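Local coordinates for protein Cg3027-pa (Drosophila melanogaster, PDB 2VHH) that probably catalyses the hydrolysis of N-carbamoyl-beta-alanine and its methyl-substituted analogue, releasing the free beta-amino acid, ammonium and carbon dioxide, at residues V203-E208 / N297-G302; F128-K133 / E293-E298; P135-A140 / E176-T181. All blocks are in the same frame, centred on the assembly; numbering follows the deposited sequence.

Interaction 1 (V203-E208 / N297-G302); sequences VGDFNE and NEYTSG
D205 and G204 meet Y299 and S301 where the type II' turn of a two-stranded hairpin comes up against strand 298-299 and the loop after it. G204 and D205 are the two central residues of the turn, which is closed by a backbone bond from F206 N to V203 O of 2.8 Å. The hairpin belongs to the carbon-nitrogen hydrolase region of the chain.

The CG of D205 lies beside its own backbone N and anti to the carbonyl carbon (chi1 -59°), and the carboxylate ends nearer the other segment than its CB direction alone would suggest. OD1 comes to the rim of the Y299 ring, near its plane, 3.5 Å from Y299 CE1. The tyrosine CG lies between the backbone N and the carbonyl carbon (chi1 66°), with the ring pointing toward the hairpin, and that ring packs edge-to-face with H308. D205 and Y299 also share a neighbour, since both side chains touch F311 of strand 308-315. D205 OD1 and S301 OG make no hydrogen bond; the serine hydroxyl pairs with D303 OD1 instead. No hydrogen bond joins the two segments, which meet by packing and one C-H...O contact.

R131 of a second subunit joins the two sides, binding G204 O with NH2 and T300 O with NH1, so the contact lies at a subunit interface of the octamer. Beside that bridge the backbones themselves approach through the C-H...O contact: G204 CA lies 3.3 Å from S301 O, with an angle of 140° at the hydrogen.

Interaction 2 (F128-K133 / E293-E298); sequences FCTREK and EQFPNE
F295 lies against T130 and C129, while two residues further along each segment E132 takes hold of N297. The threonine methyl sits over one face of the phenyl ring, 4.1 Å from T130 CG2 to the F295 centroid, in a CH-pi contact displaced toward the CB end, where CG2 comes to 3.7 Å from F295 CG. The two side chains cross at about a right angle. T130 can offer its methyl because its hydroxyl is turned back between the backbone N and the carbonyl carbon (chi1 61°). There OG1 bonds A127 O and receives a weak bond from E132 N, leaving CG2 to the ring. The sulfur of C129 meets the far part of the same ring obliquely, near F295 CE1.

E132 runs out extended beyond CG, and its carboxylate receives the amide of N297: N297 ND2 to E132 OE1 is 2.8 Å, with a fairly straight N-H...O angle of 160°. The approach is from the syn side but out of the carboxylate plane, whereas OE1 lies close to the plane of the amide, the two planes standing well turned against each other. Because OE2 accepts W136 NE1, each carboxylate oxygen has its own donor, which should restrain the rotation of the group.

C129 and F295 both also touch F311 of strand 308-315. The arrangement joins the last part of strand 283-295, in one sheet of the nitrilase-type alpha-beta-beta-alpha fold, to the long loop that follows strand 115-118 of the other.

Interaction 3 (P135-A140 / E176-T181); sequences PWCEFA and ETIWNT
I178 points from its strand toward C137 and A140 and meets them with two successive carbons of one branch. Its CG1 lies anti to the carbonyl carbon and beside the backbone N (chi1 -68°), and the chain continues nearly straight, carrying CD1 out to the cysteine. There the methyl is received by both atoms of the thiol arm: I178 CD1 lies 3.7 Å from C137 SG and 3.8 Å from C137 CB, an end-on approach of the ethyl branch to the C-S bond. The other branch, CG2, lies anti to the backbone N and takes no part in meeting the cysteine. Closer to the strand, I178 CG1 lies 4.4 Å from A140 CB, a looser touch.

C137 and A140 can share one side chain because they are three residues apart across a 3-10 turn, tied by a backbone bond from A140 N to C137 O of 3.1 Å, and both turn their CB atoms to the strand. The cysteine thus meets the end of the isoleucine branch and the alanine its base. No hydrogen bond joins the two segments; the contact is apolar, and C137 and I178 are buried. D353 of another subunit packs on both of them. W179, the next residue of the strand, turns away from the 3-10 segment.

The 3-10 segment 136-139 leans on helix 90-110 through F139, while A140 and I178 both reach L168 of strand 162-171, the antiparallel neighbour of strand 177-185 in the seven-stranded sheet.

Interactions 1 and 2 are close neighbours, their centres about 8 Å apart, and share N297 and E298. N207 of the hairpin reaches the 128-133 loop, its ND2 3.3 Å from F128 O in a probable hydrogen bond. Interaction 3, with its centre about 15 Å from that of interaction 2, is linked to it by W136, whose CZ2 packs 4.1 Å from F295 CD2. The centres of interactions 1 and 3 are about 18 Å apart. Interactions 1 and 2 both border the same second subunit of the octamer, whereas interaction 3 meets another copy, whose D353 also packs against K133 of interaction 2.

Interaction 1 (V203-E208 / N297-G302)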
loop_
_atom_site.group_PDB
_atom_site.type_symbol
_atom_site.label_atom_id
_atom_site.label_comp_id
_atom_site.label_asym_id
_atom_site.label_seq_id
_atom_site.Cartn_x
_atom_site.Cartn_y
_atom_site.Cartn_z
ATOM N N VAL C 203 28.147 9.147 25.043
ATOM C CA VAL C 203 27.869 10.293 25.906
ATOM C C VAL C 203 28.866 10.423 27.067
ATOM O O VAL C 203 29.111 9.462 27.818
ATOM C CB VAL C 203 26.383 10.296 26.378
ATOM C CG1 VAL C 203 25.911 8.892 26.677
ATOM C CG2 VAL C 203 26.172 11.227 27.580
ATOM N N GLY C 204 29.434 11.622 27.186
ATOM C CA GLY C 204 30.370 11.944 28.253
ATOM C C GLY C 204 31.558 11.002 28.293
ATOM O O GLY C 204 32.313 10.883 27.319
ATOM N N ASP C 205 31.718 10.327 29.428
ATOM C CA ASP C 205 32.834 9.403 29.631
ATOM C C ASP C 205 32.574 8.041 28.969
ATOM O O ASP C 205 33.468 7.193 28.875
ATOM C CB ASP C 205 33.101 9.222 31.129
ATOM C CG ASP C 205 33.428 10.530 31.832
ATOM O OD1 ASP C 205 34.448 11.154 31.480
ATOM O OD2 ASP C 205 32.678 10.927 32.751
ATOM N N PHE C 206 31.345 7.848 28.503
ATOM C CA PHE C 206 30.926 6.571 27.945
ATOM C C PHE C 206 31.174 6.537 26.441
ATOM O O PHE C 206 30.245 6.540 25.627
ATOM C CB PHE C 206 29.471 6.294 28.320
ATOM C CG PHE C 206 29.267 6.149 29.795
ATOM C CD1 PHE C 206 29.394 7.250 30.642
ATOM C CD2 PHE C 206 28.985 4.912 30.347
ATOM C CE1 PHE C 206 29.230 7.118 32.008
ATOM C CE2 PHE C 206 28.821 4.777 31.705
ATOM C CZ PHE C 206 28.943 5.883 32.540
ATOM N N ASN C 207 32.456 6.514 26.089
ATOM C CA ASN C 207 32.884 6.472 24.699
ATOM C C ASN C 207 32.939 5.031 24.220
ATOM O O ASN C 207 33.994 4.523 23.824
ATOM C CB ASN C 207 34.241 7.145 24.547
ATOM C CG ASN C 207 34.308 8.479 25.249
ATOM O OD1 ASN C 207 33.737 9.466 24.793
ATOM N ND2 ASN C 207 35.021 8.517 26.364
ATOM N N GLU C 208 31.785 4.372 24.276
ATOM C CA GLU C 208 31.676 2.974 23.910
ATOM C C GLU C 208 31.687 2.808 22.402
ATOM O O GLU C 208 32.132 1.775 21.888
ATOM C CB GLU C 208 30.396 2.386 24.484
ATOM C CG GLU C 208 30.375 2.311 25.994
ATOM C CD GLU C 208 29.316 1.366 26.510
ATOM O OE1 GLU C 208 28.752 1.639 27.591
ATOM O OE2 GLU C 208 29.031 0.351 25.832
ATOM N N ASN C 297 46.538 7.348 33.037
ATOM C CA ASN C 297 46.720 8.624 32.356
ATOM C C ASN C 297 45.485 9.533 32.457
ATOM O O ASN C 297 44.373 9.056 32.697
ATOM C CB ASN C 297 47.099 8.381 30.888
ATOM C CG ASN C 297 48.143 7.272 30.715
ATOM O OD1 ASN C 297 49.262 7.359 31.228
ATOM N ND2 ASN C 297 47.775 6.224 29.979
ATOM N N GLU C 298 45.699 10.840 32.290
ATOM C CA GLU C 298 44.629 11.840 32.209
ATOM C C GLU C 298 43.660 11.570 31.064
ATOM O O GLU C 298 44.061 11.073 30.009
ATOM C CB GLU C 298 45.227 13.217 31.932
ATOM C CG GLU C 298 45.930 13.903 33.078
ATOM C CD GLU C 298 46.393 15.313 32.704
ATOM O OE1 GLU C 298 46.252 15.707 31.519
ATOM O OE2 GLU C 298 46.900 16.028 33.599
ATOM N N TYR C 299 42.398 11.945 31.259
ATOM C CA TYR C 299 41.400 11.968 30.184
ATOM C C TYR C 299 40.400 13.118 30.405
ATOM O O TYR C 299 40.253 13.599 31.532
ATOM C CB TYR C 299 40.669 10.614 30.083
ATOM C CG TYR C 299 39.809 10.297 31.286
ATOM C CD1 TYR C 299 38.504 10.787 31.377
ATOM C CD2 TYR C 299 40.305 9.530 32.344
ATOM C CE1 TYR C 299 37.717 10.525 32.488
ATOM C CE2 TYR C 299 39.522 9.258 33.464
ATOM C CZ TYR C 299 38.228 9.758 33.523
ATOM O OH TYR C 299 37.439 9.508 34.615
ATOM N N THR C 300 39.720 13.565 29.343
ATOM C CA THR C 300 38.618 14.542 29.488
ATOM C C THR C 300 37.276 13.926 29.114
ATOM O O THR C 300 37.224 12.949 28.373
ATOM C CB THR C 300 38.830 15.873 28.710
ATOM O OG1 THR C 300 38.822 15.630 27.300
ATOM C CG2 THR C 300 40.133 16.556 29.117
ATOM N N SER C 301 36.200 14.511 29.633
ATOM C CA SER C 301 34.854 13.939 29.503
ATOM C C SER C 301 33.879 14.642 28.538
ATOM O O SER C 301 32.696 14.287 28.473
ATOM C CB SER C 301 34.192 13.736 30.877
ATOM O OG SER C 301 34.818 14.476 31.903
ATOM N N GLY C 302 34.365 15.618 27.780
ATOM C CA GLY C 302 33.506 16.307 26.825
ATOM C C GLY C 302 32.688 17.456 27.399
ATOM O O GLY C 302 31.906 18.073 26.683
#

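Interaction 2 (F128-K133 / E293-E298)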
loop_
_atom_site.group_PDB
_atom_site.type_symbol
_atom_site.label_atom_id
_atom_site.label_comp_id
_atom_site.label_asym_id
_atom_site.label_seq_id
_atom_site.Cartn_x
_atom_site.Cartn_y
_atom_site.Cartn_z
ATOM N N PHE C 128 36.641 2.547 29.130
ATOM C CA PHE C 128 36.168 3.203 27.913
ATOM C C PHE C 128 36.146 4.728 28.018
ATOM O O PHE C 128 35.943 5.421 27.018
ATOM C CB PHE C 128 34.797 2.655 27.509
ATOM C CG PHE C 128 34.699 1.163 27.599
ATOM C CD1 PHE C 128 35.281 0.355 26.632
ATOM C CD2 PHE C 128 34.045 0.560 28.660
ATOM C CE1 PHE C 128 35.204 -1.041 26.715
ATOM C CE2 PHE C 128 33.964 -0.832 28.750
ATOM C CZ PHE C 128 34.545 -1.633 27.774
ATOM N N CYS C 129 36.374 5.242 29.225
ATOM C CA CYS C 129 36.468 6.680 29.465
ATOM C C CYS C 129 37.799 7.260 28.984
ATOM O O CYS C 129 37.878 8.436 28.627
ATOM C CB CYS C 129 36.277 6.977 30.951
ATOM S SG CYS C 129 37.527 6.216 32.001
ATOM N N THR C 130 38.836 6.428 28.987
ATOM C CA THR C 130 40.181 6.824 28.576
ATOM C C THR C 130 40.293 6.958 27.052
ATOM O O THR C 130 41.062 7.777 26.544
ATOM C CB THR C 130 41.236 5.812 29.091
ATOM O OG1 THR C 130 40.969 4.513 28.549
ATOM C CG2 THR C 130 41.200 5.716 30.609
ATOM N N ARG C 131 39.508 6.146 26.344
ATOM C CA ARG C 131 39.554 6.029 24.882
ATOM C C ARG C 131 40.864 5.430 24.357
ATOM O O ARG C 131 41.167 5.508 23.164
ATOM C CB ARG C 131 39.224 7.357 24.207
ATOM C CG ARG C 131 37.758 7.538 23.927
ATOM C CD ARG C 131 37.403 8.998 23.817
ATOM N NE ARG C 131 38.327 9.728 22.957
ATOM C CZ ARG C 131 39.124 10.707 23.365
ATOM N NH1 ARG C 131 39.107 11.096 24.632
ATOM N NH2 ARG C 131 39.931 11.298 22.493
ATOM N N GLU C 132 41.626 4.824 25.263
ATOM C CA GLU C 132 42.853 4.139 24.899
ATOM C C GLU C 132 42.532 2.721 24.461
ATOM O O GLU C 132 41.688 2.056 25.053
ATOM C CB GLU C 132 43.841 4.108 26.064
ATOM C CG GLU C 132 44.266 5.462 26.593
ATOM C CD GLU C 132 44.971 5.380 27.942
ATOM O OE1 GLU C 132 45.472 6.429 28.392
ATOM O OE2 GLU C 132 45.024 4.288 28.560
ATOM N N LYS C 133 43.212 2.268 23.417
ATOM C CA LYS C 133 43.010 0.928 22.890
ATOM C C LYS C 133 43.979 -0.056 23.519
ATOM O O LYS C 133 43.788 -1.263 23.445
ATOM C CB LYS C 133 43.177 0.921 21.370
ATOM C CG LYS C 133 42.181 1.796 20.618
ATOM C CD LYS C 133 40.760 1.287 20.757
ATOM C CE LYS C 133 39.818 2.045 19.845
ATOM N NZ LYS C 133 38.648 1.208 19.479
ATOM N N GLU C 293 36.886 4.183 40.033
ATOM C CA GLU C 293 38.040 3.581 39.369
ATOM C C GLU C 293 38.962 4.648 38.798
ATOM O O GLU C 293 38.517 5.506 38.044
ATOM C CB GLU C 293 37.579 2.671 38.230
ATOM C CG GLU C 293 36.490 1.678 38.626
ATOM C CD GLU C 293 35.915 0.899 37.451
ATOM O OE1 GLU C 293 36.367 1.098 36.293
ATOM O OE2 GLU C 293 35.000 0.079 37.703
ATOM N N GLN C 294 40.247 4.588 39.144
ATOM C CA GLN C 294 41.206 5.558 38.621
ATOM C C GLN C 294 42.178 4.923 37.628
ATOM O O GLN C 294 42.550 3.757 37.766
ATOM C CB GLN C 294 41.949 6.283 39.749
ATOM C CG GLN C 294 43.050 5.469 40.409
ATOM C CD GLN C 294 43.961 6.309 41.272
ATOM O OE1 GLN C 294 43.674 7.473 41.547
ATOM N NE2 GLN C 294 45.074 5.722 41.704
ATOM N N PHE C 295 42.584 5.709 36.633
ATOM C CA PHE C 295 43.357 5.205 35.504
ATOM C C PHE C 295 44.739 5.835 35.405
ATOM O O PHE C 295 44.946 6.930 35.932
ATOM C CB PHE C 295 42.566 5.423 34.223
ATOM C CG PHE C 295 41.285 4.653 34.180
ATOM C CD1 PHE C 295 40.095 5.236 34.602
ATOM C CD2 PHE C 295 41.270 3.333 33.739
ATOM C CE1 PHE C 295 38.906 4.511 34.574
ATOM C CE2 PHE C 295 40.086 2.608 33.706
ATOM C CZ PHE C 295 38.900 3.197 34.120
ATOM N N PRO C 296 45.695 5.137 34.748
ATOM C CA PRO C 296 47.095 5.593 34.636
ATOM C C PRO C 296 47.267 7.013 34.095
ATOM O O PRO C 296 48.043 7.787 34.646
ATOM C CB PRO C 296 47.729 4.583 33.662
ATOM C CG PRO C 296 46.586 3.802 33.080
ATOM C CD PRO C 296 45.500 3.831 34.091
ATOM N N ASN C 297 46.538 7.348 33.037
ATOM C CA ASN C 297 46.720 8.624 32.356
ATOM C C ASN C 297 45.485 9.533 32.457
ATOM O O ASN C 297 44.373 9.056 32.697
ATOM C CB ASN C 297 47.099 8.381 30.888
ATOM C CG ASN C 297 48.143 7.272 30.715
ATOM O OD1 ASN C 297 49.262 7.359 31.228
ATOM N ND2 ASN C 297 47.775 6.224 29.979
ATOM N N GLU C 298 45.699 10.840 32.290
ATOM C CA GLU C 298 44.629 11.840 32.209
ATOM C C GLU C 298 43.660 11.570 31.064
ATOM O O GLU C 298 44.061 11.073 30.009
ATOM C CB GLU C 298 45.227 13.217 31.932
ATOM C CG GLU C 298 45.930 13.903 33.078
ATOM C CD GLU C 298 46.393 15.313 32.704
ATOM O OE1 GLU C 298 46.252 15.707 31.519
ATOM O OE2 GLU C 298 46.900 16.028 33.599
#

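Interaction 3 (P135-A140 / E176-T181)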
loop_
_atom_site.group_PDB
_atom_site.type_symbol
_atom_site.label_atom_id
_atom_site.label_comp_id
_atom_site.label_asym_id
_atom_site.label_seq_id
_atom_site.Cartn_x
_atom_site.Cartn_y
_atom_site.Cartn_z
ATOM N N PRO C 135 46.313 -1.021 27.061
ATOM C CA PRO C 135 46.148 -2.443 26.747
ATOM C C PRO C 135 44.700 -2.943 26.882
ATOM O O PRO C 135 44.467 -4.150 26.878
ATOM C CB PRO C 135 47.017 -3.110 27.811
ATOM C CG PRO C 135 46.861 -2.192 29.021
ATOM C CD PRO C 135 46.508 -0.813 28.510
ATOM N N TRP C 136 43.750 -2.014 26.978
ATOM C CA TRP C 136 42.368 -2.314 27.362
ATOM C C TRP C 136 41.649 -3.292 26.453
ATOM O O TRP C 136 40.773 -4.028 26.898
ATOM C CB TRP C 136 41.567 -1.019 27.482
ATOM C CG TRP C 136 42.292 -0.000 28.277
ATOM C CD1 TRP C 136 42.763 1.202 27.837
ATOM C CD2 TRP C 136 42.686 -0.110 29.648
ATOM N NE1 TRP C 136 43.409 1.859 28.855
ATOM C CE2 TRP C 136 43.376 1.074 29.979
ATOM C CE3 TRP C 136 42.507 -1.085 30.634
ATOM C CZ2 TRP C 136 43.888 1.307 31.255
ATOM C CZ3 TRP C 136 43.021 -0.855 31.898
ATOM C CH2 TRP C 136 43.702 0.330 32.197
ATOM N N CYS C 137 42.022 -3.307 25.180
ATOM C CA CYS C 137 41.393 -4.204 24.219
ATOM C C CYS C 137 41.844 -5.648 24.400
ATOM O O CYS C 137 41.169 -6.561 23.952
ATOM C CB CYS C 137 41.612 -3.706 22.789
ATOM S SG CYS C 137 40.784 -2.111 22.436
ATOM N N GLU C 138 42.965 -5.848 25.086
ATOM C CA GLU C 138 43.434 -7.187 25.425
ATOM C C GLU C 138 42.550 -7.886 26.464
ATOM O O GLU C 138 42.750 -9.074 26.746
ATOM C CB GLU C 138 44.874 -7.146 25.915
ATOM C CG GLU C 138 45.935 -6.865 24.854
ATOM C CD GLU C 138 47.342 -6.878 25.452
ATOM O OE1 GLU C 138 47.657 -7.835 26.193
ATOM O OE2 GLU C 138 48.131 -5.935 25.200
ATOM N N PHE C 139 41.586 -7.150 27.033
ATOM C CA PHE C 139 40.559 -7.717 27.926
ATOM C C PHE C 139 39.502 -8.482 27.158
ATOM O O PHE C 139 38.788 -9.310 27.721
ATOM C CB PHE C 139 39.857 -6.630 28.722
ATOM C CG PHE C 139 40.451 -6.386 30.061
ATOM C CD1 PHE C 139 41.254 -5.273 30.284
ATOM C CD2 PHE C 139 40.213 -7.263 31.109
ATOM C CE1 PHE C 139 41.810 -5.043 31.529
ATOM C CE2 PHE C 139 40.765 -7.035 32.365
ATOM C CZ PHE C 139 41.566 -5.931 32.571
ATOM N N ALA C 140 39.395 -8.176 25.874
ATOM C CA ALA C 140 38.455 -8.838 24.990
ATOM C C ALA C 140 38.817 -10.299 24.828
ATOM O O ALA C 140 39.978 -10.638 24.631
ATOM C CB ALA C 140 38.426 -8.146 23.643
ATOM N N GLU C 176 38.445 -10.165 13.894
ATOM C CA GLU C 176 38.904 -9.802 15.247
ATOM C C GLU C 176 38.240 -8.551 15.818
ATOM O O GLU C 176 38.838 -7.828 16.618
ATOM C CB GLU C 176 40.422 -9.692 15.316
ATOM C CG GLU C 176 41.102 -11.026 15.459
ATOM C CD GLU C 176 42.527 -10.983 14.967
ATOM O OE1 GLU C 176 42.719 -10.646 13.779
ATOM O OE2 GLU C 176 43.456 -11.274 15.759
ATOM N N THR C 177 36.997 -8.321 15.413
ATOM C CA THR C 177 36.227 -7.177 15.870
ATOM C C THR C 177 35.839 -7.318 17.354
ATOM O O THR C 177 35.670 -8.427 17.866
ATOM C CB THR C 177 34.986 -6.958 14.960
ATOM O OG1 THR C 177 34.341 -8.215 14.708
ATOM C CG2 THR C 177 35.396 -6.355 13.611
ATOM N N ILE C 178 35.720 -6.182 18.036
ATOM C CA ILE C 178 35.396 -6.141 19.459
ATOM C C ILE C 178 33.909 -5.839 19.662
ATOM O O ILE C 178 33.359 -4.968 18.998
ATOM C CB ILE C 178 36.280 -5.106 20.182
ATOM C CG1 ILE C 178 37.740 -5.570 20.192
ATOM C CG2 ILE C 178 35.802 -4.859 21.601
ATOM C CD1 ILE C 178 38.734 -4.431 20.428
ATOM N N TRP C 179 33.268 -6.576 20.569
ATOM C CA TRP C 179 31.830 -6.437 20.846
ATOM C C TRP C 179 31.535 -6.391 22.331
ATOM O O TRP C 179 32.291 -6.934 23.124
ATOM C CB TRP C 179 31.045 -7.607 20.241
ATOM C CG TRP C 179 31.200 -7.711 18.778
ATOM C CD1 TRP C 179 32.156 -8.409 18.113
ATOM C CD2 TRP C 179 30.389 -7.081 17.781
ATOM N NE1 TRP C 179 31.997 -8.256 16.757
ATOM C CE2 TRP C 179 30.920 -7.446 16.524
ATOM C CE3 TRP C 179 29.270 -6.240 17.825
ATOM C CZ2 TRP C 179 30.371 -7.000 15.317
ATOM C CZ3 TRP C 179 28.725 -5.791 16.620
ATOM C CH2 TRP C 179 29.277 -6.178 15.385
ATOM N N ASN C 180 30.434 -5.746 22.696
ATOM C CA ASN C 180 29.886 -5.812 24.051
ATOM C C ASN C 180 28.793 -6.873 24.084
ATOM O O ASN C 180 27.727 -6.689 23.492
ATOM C CB ASN C 180 29.300 -4.464 24.440
ATOM C CG ASN C 180 29.005 -4.352 25.916
ATOM O OD1 ASN C 180 28.208 -5.108 26.478
ATOM N ND2 ASN C 180 29.636 -3.380 26.552
ATOM N N THR C 181 29.055 -7.967 24.793
ATOM C CA THR C 181 28.272 -9.195 24.653
ATOM C C THR C 181 27.833 -9.809 25.981
ATOM O O THR C 181 28.600 -9.848 26.943
ATOM C CB THR C 181 29.093 -10.251 23.899
ATOM O OG1 THR C 181 29.539 -9.710 22.654
ATOM C CG2 THR C 181 28.284 -11.514 23.643
#